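Local structure of D-alanyl transferase DltD (Enterococcus faecalis, 6O93) at residues S50-S53 with P57-L60; Q213-Y218 with D224-K229. The protein probably transfers D-alanine to lipoteichoic acid during biogenesis of the Gram-positive cell wall. All blocks are in the same frame, centred on the assembly; numbering follows the deposited sequence.

Contact 1. Residues S50-S53 with P57-L60; sequences SRFS and PSVL
The ring of F52 meets the first turn of helix 57-63 through CZ, CE2 and CD2, and this apolar packing makes up much of the contact. CZ and CE2 lie beside the methylene of S58, with F52 CZ 3.8 Å from S58 CB. One step round the ring, F52 CD2 stands 4.0 Å from V59 CG2. Both approaches are oblique to the ring plane. The V59 methyl reaches the ring because the branch is turned with CG1 anti to the backbone N (chi1 -179°), which leaves CG2 beside that nitrogen.

A second kind of meeting involves backbone. The same CG2 fits snugly against a carbonyl, 3.2 Å from S53 O, with V59 CB 3.5 Å from that oxygen. S53 thus contributes its main chain; its CB points away from the helix, and its OG is hydrogen-bonded to F55 N, within the short connection to the helix.

The chain ahead of F52 is turned locally: R51 is the centre of an inverse gamma turn, with a weak bond from F52 N to S50 O of 2.7 Å. Around these residues, F52 stacks on H56 and touches L72 of strand 69-73, while V59 also packs on V207 of helix 204-211.

The arrangement is part of a beta-alpha-beta crossover, from strand 40-44 through helix 57-63 to the adjacent parallel strand 69-73, fitting the SGNH hydrolase clan; the loop also carries S47, which with H349 and D346 has the geometry of a probable catalytic triad.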
ATOM      1  N   SER A  50      -4.520  -4.257   8.085  1.00 20.62           N
ATOM      2  CA  SER A  50      -5.329  -4.305   9.297  1.00 21.86           C
ATOM      3  C   SER A  50      -5.374  -5.687   9.936  1.00 23.51           C
ATOM      4  O   SER A  50      -5.953  -5.830  11.020  1.00 23.73           O
ATOM      5  CB  SER A  50      -6.759  -3.846   8.994  1.00 22.72           C
ATOM      6  OG  SER A  50      -7.407  -4.743   8.106  1.00 24.86           O
ATOM      7  N   ARG A  51      -4.781  -6.700   9.305  1.00 24.78           N
ATOM      8  CA  ARG A  51      -4.791  -8.063   9.837  1.00 27.48           C
ATOM      9  C   ARG A  51      -3.780  -8.150  10.977  1.00 26.59           C
ATOM     10  O   ARG A  51      -2.680  -8.694  10.850  1.00 25.76           O
ATOM     11  CB  ARG A  51      -4.491  -9.070   8.735  1.00 29.94           C
ATOM     12  CG  ARG A  51      -5.733  -9.615   8.051  1.00 32.78           C
ATOM     13  CD  ARG A  51      -6.611  -8.510   7.490  1.00 33.49           C
ATOM     14  NE  ARG A  51      -7.798  -9.055   6.842  1.00 36.15           N
ATOM     15  CZ  ARG A  51      -8.713  -8.328   6.210  1.00 37.00           C
ATOM     16  NH1 ARG A  51      -8.587  -7.010   6.130  1.00 35.49           N
ATOM     17  NH2 ARG A  51      -9.757  -8.924   5.651  1.00 39.00           N
ATOM     18  N   PHE A  52      -4.178  -7.605  12.120  1.00 25.44           N
ATOM     19  CA  PHE A  52      -3.302  -7.544  13.277  1.00 24.93           C
ATOM     20  C   PHE A  52      -3.277  -8.872  14.022  1.00 25.18           C
ATOM     21  O   PHE A  52      -4.263  -9.614  14.061  1.00 25.49           O
ATOM     22  CB  PHE A  52      -3.748  -6.429  14.225  1.00 24.94           C
ATOM     23  CG  PHE A  52      -3.061  -5.114  13.981  1.00 24.79           C
ATOM     24  CD1 PHE A  52      -3.132  -4.496  12.743  1.00 23.57           C
ATOM     25  CD2 PHE A  52      -2.352  -4.492  14.996  1.00 25.42           C
ATOM     26  CE1 PHE A  52      -2.501  -3.285  12.520  1.00 23.16           C
ATOM     27  CE2 PHE A  52      -1.721  -3.282  14.779  1.00 24.82           C
ATOM     28  CZ  PHE A  52      -1.797  -2.677  13.539  1.00 23.63           C
ATOM     29  N   SER A  53      -2.122  -9.165  14.608  1.00 24.25           N
ATOM     30  CA  SER A  53      -1.949 -10.286  15.521  1.00 24.65           C
ATOM     31  C   SER A  53      -0.662 -10.036  16.293  1.00 25.54           C
ATOM     32  O   SER A  53      -0.014  -8.998  16.135  1.00 24.28           O
ATOM     33  CB  SER A  53      -1.911 -11.624  14.775  1.00 24.85           C
ATOM     34  OG  SER A  53      -0.702 -11.771  14.051  1.00 24.48           O
ATOM     35  N   PRO A  57       3.853  -6.607  12.179  1.00 21.92           N
ATOM     36  CA  PRO A  57       5.033  -5.764  12.440  1.00 21.73           C
ATOM     37  C   PRO A  57       4.789  -4.645  13.437  1.00 22.64           C
ATOM     38  O   PRO A  57       5.708  -4.284  14.180  1.00 23.63           O
ATOM     39  CB  PRO A  57       5.381  -5.215  11.050  1.00 20.85           C
ATOM     40  CG  PRO A  57       4.852  -6.234  10.105  1.00 20.98           C
ATOM     41  CD  PRO A  57       3.596  -6.760  10.735  1.00 21.19           C
ATOM     42  N   SER A  58       3.582  -4.073  13.474  1.00 22.63           N
ATOM     43  CA  SER A  58       3.291  -3.027  14.448  1.00 22.39           C
ATOM     44  C   SER A  58       3.384  -3.550  15.875  1.00 23.20           C
ATOM     45  O   SER A  58       3.780  -2.810  16.784  1.00 23.35           O
ATOM     46  CB  SER A  58       1.902  -2.438  14.194  1.00 22.26           C
ATOM     47  OG  SER A  58       1.859  -1.734  12.965  1.00 20.32           O
ATOM     48  N   VAL A  59       3.025  -4.815  16.094  1.00 23.25           N
ATOM     49  CA  VAL A  59       3.061  -5.379  17.440  1.00 23.57           C
ATOM     50  C   VAL A  59       4.470  -5.830  17.795  1.00 23.79           C
ATOM     51  O   VAL A  59       4.955  -5.573  18.903  1.00 25.34           O
ATOM     52  CB  VAL A  59       2.053  -6.535  17.557  1.00 23.91           C
ATOM     53  CG1 VAL A  59       2.070  -7.113  18.965  1.00 24.47           C
ATOM     54  CG2 VAL A  59       0.655  -6.059  17.184  1.00 24.80           C
ATOM     55  N   LEU A  60       5.148  -6.510  16.868  1.00 22.38           N
ATOM     56  CA  LEU A  60       6.502  -6.980  17.137  1.00 21.99           C
ATOM     57  C   LEU A  60       7.454  -5.813  17.372  1.00 21.66           C
ATOM     58  O   LEU A  60       8.336  -5.888  18.235  1.00 21.83           O
ATOM     59  CB  LEU A  60       6.991  -7.851  15.977  1.00 21.61           C
ATOM     60  CG  LEU A  60       6.223  -9.159  15.757  1.00 21.29           C
ATOM     61  CD1 LEU A  60       6.647  -9.831  14.465  1.00 20.47           C
ATOM     62  CD2 LEU A  60       6.425 -10.104  16.931  1.00 22.10           C
TER

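Contact 2. Residues Q213-Y218 with D224-K229; sequences QLPATY and DQLAGK
The chain runs extended through L214 and P215 (psi 148° and 164°) and lays the carbonyl of Q213 against L226, which projects from the helical run 224-229. Regular helical bonding continues there, with K229 N bonded to Q225 O at 3.2 Å and a weaker counterpart between G228 N and D224 O at 3.3 Å.

L226 supplies the helix side of the contact, and a single methyl does the touching. L226 CD2 lies 3.5 Å from Q213 O, a van der Waals approach of a methyl to a carbonyl oxygen. The same methyl comes near the pyrrolidine ring at its nitrogen-bound carbon, P215 CD, at a looser 4.4 Å. With CG anti to the backbone N (chi1 -179°), the leucine extends outward from the helix before its fork brings CD2 across to the loop.

This is a helix-loop-helix connection: the chain leaves helix 204-211, runs through the loop, then enters helix 220-233 and folds back, so that the second turn of the new helix leans on the start of the linker that led to it. The loop has further holds, since P215 O is hydrogen-bonded to Y64 OH and L214 packs on L223.

Q213, an exposed residue, directs its CB toward the helix, yet the meeting remains slight, Q213 CB being 5.5 Å from L226 CD2. On the helix, neighbouring residues serve another interface: A227 packs on W352 and R353, and D224 OD1 forms a salt bridge with R353 NE, joining helix 220-233 to helix 352-367.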
ATOM      1  N   GLN A 213       0.984 -11.883  24.433  1.00 38.52           N
ATOM      2  CA  GLN A 213       1.123 -13.226  23.888  1.00 39.02           C
ATOM      3  C   GLN A 213       2.553 -13.560  23.486  1.00 37.14           C
ATOM      4  O   GLN A 213       2.853 -14.733  23.242  1.00 37.95           O
ATOM      5  CB  GLN A 213       0.212 -13.401  22.666  1.00 39.35           C
ATOM      6  CG  GLN A 213      -1.273 -13.304  22.964  1.00 41.76           C
ATOM      7  CD  GLN A 213      -2.123 -13.411  21.710  1.00 43.16           C
ATOM      8  OE1 GLN A 213      -1.772 -12.876  20.659  1.00 41.98           O
ATOM      9  NE2 GLN A 213      -3.245 -14.112  21.815  1.00 45.95           N
ATOM     10  N   LEU A 214       3.434 -12.569  23.412  1.00 35.58           N
ATOM     11  CA  LEU A 214       4.770 -12.759  22.875  1.00 34.14           C
ATOM     12  C   LEU A 214       5.784 -12.986  23.992  1.00 33.37           C
ATOM     13  O   LEU A 214       5.642 -12.441  25.090  1.00 34.49           O
ATOM     14  CB  LEU A 214       5.191 -11.536  22.056  1.00 33.24           C
ATOM     15  CG  LEU A 214       4.352 -11.252  20.810  1.00 32.66           C
ATOM     16  CD1 LEU A 214       4.593  -9.830  20.338  1.00 31.60           C
ATOM     17  CD2 LEU A 214       4.673 -12.247  19.703  1.00 32.30           C
ATOM     18  N   PRO A 215       6.824 -13.780  23.742  1.00 30.80           N
ATOM     19  CA  PRO A 215       7.875 -13.951  24.749  1.00 32.22           C
ATOM     20  C   PRO A 215       8.655 -12.662  24.967  1.00 33.41           C
ATOM     21  O   PRO A 215       8.612 -11.726  24.167  1.00 32.70           O
ATOM     22  CB  PRO A 215       8.764 -15.051  24.159  1.00 31.46           C
ATOM     23  CG  PRO A 215       8.511 -15.006  22.698  1.00 29.35           C
ATOM     24  CD  PRO A 215       7.080 -14.587  22.537  1.00 28.99           C
ATOM     25  N   ALA A 216       9.382 -12.632  26.087  1.00 36.52           N
ATOM     26  CA  ALA A 216      10.111 -11.427  26.471  1.00 37.85           C
ATOM     27  C   ALA A 216      11.227 -11.098  25.489  1.00 37.62           C
ATOM     28  O   ALA A 216      11.547  -9.920  25.294  1.00 38.22           O
ATOM     29  CB  ALA A 216      10.681 -11.592  27.879  1.00 40.46           C
ATOM     30  N   THR A 217      11.835 -12.109  24.873  1.00 37.08           N
ATOM     31  CA  THR A 217      12.904 -11.906  23.907  1.00 35.96           C
ATOM     32  C   THR A 217      12.500 -12.480  22.557  1.00 33.93           C
ATOM     33  O   THR A 217      11.737 -13.449  22.474  1.00 32.61           O
ATOM     34  CB  THR A 217      14.220 -12.546  24.376  1.00 37.96           C
ATOM     35  OG1 THR A 217      13.999 -13.921  24.720  1.00 39.11           O
ATOM     36  CG2 THR A 217      14.771 -11.802  25.580  1.00 39.17           C
ATOM     37  N   TYR A 218      13.020 -11.867  21.497  1.00 32.60           N
ATOM     38  CA  TYR A 218      12.676 -12.257  20.137  1.00 30.35           C
ATOM     39  C   TYR A 218      13.452 -13.502  19.725  1.00 29.60           C
ATOM     40  O   TYR A 218      14.676 -13.562  19.873  1.00 29.63           O
ATOM     41  CB  TYR A 218      12.970 -11.109  19.170  1.00 28.89           C
ATOM     42  CG  TYR A 218      12.773 -11.446  17.705  1.00 28.04           C
ATOM     43  CD1 TYR A 218      13.778 -12.067  16.970  1.00 28.01           C
ATOM     44  CD2 TYR A 218      11.590 -11.125  17.055  1.00 27.50           C
ATOM     45  CE1 TYR A 218      13.602 -12.369  15.632  1.00 28.40           C
ATOM     46  CE2 TYR A 218      11.404 -11.422  15.717  1.00 27.00           C
ATOM     47  CZ  TYR A 218      12.413 -12.043  15.010  1.00 28.04           C
ATOM     48  OH  TYR A 218      12.229 -12.338  13.679  1.00 28.18           O
ATOM     49  N   ASP A 224       7.603 -18.561  15.156  1.00 30.25           N
ATOM     50  CA  ASP A 224       6.981 -19.277  14.045  1.00 30.45           C
ATOM     51  C   ASP A 224       6.122 -20.427  14.555  1.00 32.55           C
ATOM     52  O   ASP A 224       4.989 -20.618  14.096  1.00 31.46           O
ATOM     53  CB  ASP A 224       8.056 -19.792  13.087  1.00 29.83           C
ATOM     54  CG  ASP A 224       7.534 -20.003  11.672  1.00 30.12           C
ATOM     55  OD1 ASP A 224       6.519 -19.377  11.304  1.00 28.11           O
ATOM     56  OD2 ASP A 224       8.141 -20.800  10.926  1.00 31.55           O
ATOM     57  N   GLN A 225       6.645 -21.200  15.512  1.00 36.10           N
ATOM     58  CA  GLN A 225       5.867 -22.283  16.103  1.00 40.49           C
ATOM     59  C   GLN A 225       4.675 -21.744  16.884  1.00 37.85           C
ATOM     60  O   GLN A 225       3.575 -22.305  16.815  1.00 38.40           O
ATOM     61  CB  GLN A 225       6.760 -23.130  17.010  1.00 46.99           C
ATOM     62  CG  GLN A 225       7.847 -23.897  16.271  1.00 52.14           C
ATOM     63  CD  GLN A 225       8.804 -24.608  17.212  1.00 58.56           C
ATOM     64  OE1 GLN A 225       8.993 -24.192  18.356  1.00 60.47           O
ATOM     65  NE2 GLN A 225       9.411 -25.688  16.732  1.00 61.50           N
ATOM     66  N   LEU A 226       4.872 -20.659  17.636  1.00 35.63           N
ATOM     67  CA  LEU A 226       3.772 -20.076  18.398  1.00 34.71           C
ATOM     68  C   LEU A 226       2.675 -19.564  17.470  1.00 33.15           C
ATOM     69  O   LEU A 226       1.484 -19.668  17.787  1.00 34.01           O
ATOM     70  CB  LEU A 226       4.293 -18.949  19.289  1.00 34.09           C
ATOM     71  CG  LEU A 226       3.257 -18.247  20.170  1.00 34.78           C
ATOM     72  CD1 LEU A 226       2.706 -19.202  21.216  1.00 37.59           C
ATOM     73  CD2 LEU A 226       3.862 -17.018  20.830  1.00 34.61           C
ATOM     74  N   ALA A 227       3.058 -19.010  16.318  1.00 31.34           N
ATOM     75  CA  ALA A 227       2.063 -18.508  15.376  1.00 31.49           C
ATOM     76  C   ALA A 227       1.176 -19.632  14.860  1.00 33.44           C
ATOM     77  O   ALA A 227      -0.022 -19.431  14.633  1.00 33.59           O
ATOM     78  CB  ALA A 227       2.755 -17.793  14.216  1.00 29.69           C
ATOM     79  N   GLY A 228       1.745 -20.823  14.671  1.00 35.69           N
ATOM     80  CA  GLY A 228       0.938 -21.957  14.253  1.00 37.55           C
ATOM     81  C   GLY A 228      -0.073 -22.368  15.306  1.00 40.32           C
ATOM     82  O   GLY A 228      -1.220 -22.689  14.986  1.00 41.35           O
ATOM     83  N   LYS A 229       0.336 -22.360  16.576  1.00 41.73           N
ATOM     84  CA  LYS A 229      -0.575 -22.737  17.652  1.00 43.82           C
ATOM     85  C   LYS A 229      -1.712 -21.731  17.784  1.00 42.13           C
ATOM     86  O   LYS A 229      -2.884 -22.113  17.882  1.00 43.72           O
ATOM     87  CB  LYS A 229       0.195 -22.859  18.968  1.00 46.60           C
ATOM     88  CG  LYS A 229       1.235 -23.967  18.975  1.00 50.36           C
ATOM     89  CD  LYS A 229       1.988 -24.012  20.296  1.00 53.37           C
ATOM     90  CE  LYS A 229       3.010 -25.138  20.317  1.00 56.78           C
ATOM     91  NZ  LYS A 229       3.777 -25.174  21.594  1.00 59.18           N
TER

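Overall arrangement
Two neighbouring loop-to-helix contacts illustrate how packing thins toward a protein's surface. Contact 1, its centre about 15 Å from that of the chain, is partly buried and buries 155 Å² with an aromatic ring; contact 2, its centre about 27 Å out, is a surface contact and buries 80 Å² through one leucine methyl. In each, a backbone carbonyl from the loop receives a methyl from the helix. The centres of contacts 1 and 2 lie about 13 Å apart. L214 links them directly: L214 CD1 is 3.9 Å from L60 CD2 and 4.0 Å from V59 CG1. Helix 352-367 borders both, whereas strand 69-73 of the central parallel sheet packs on contact 1.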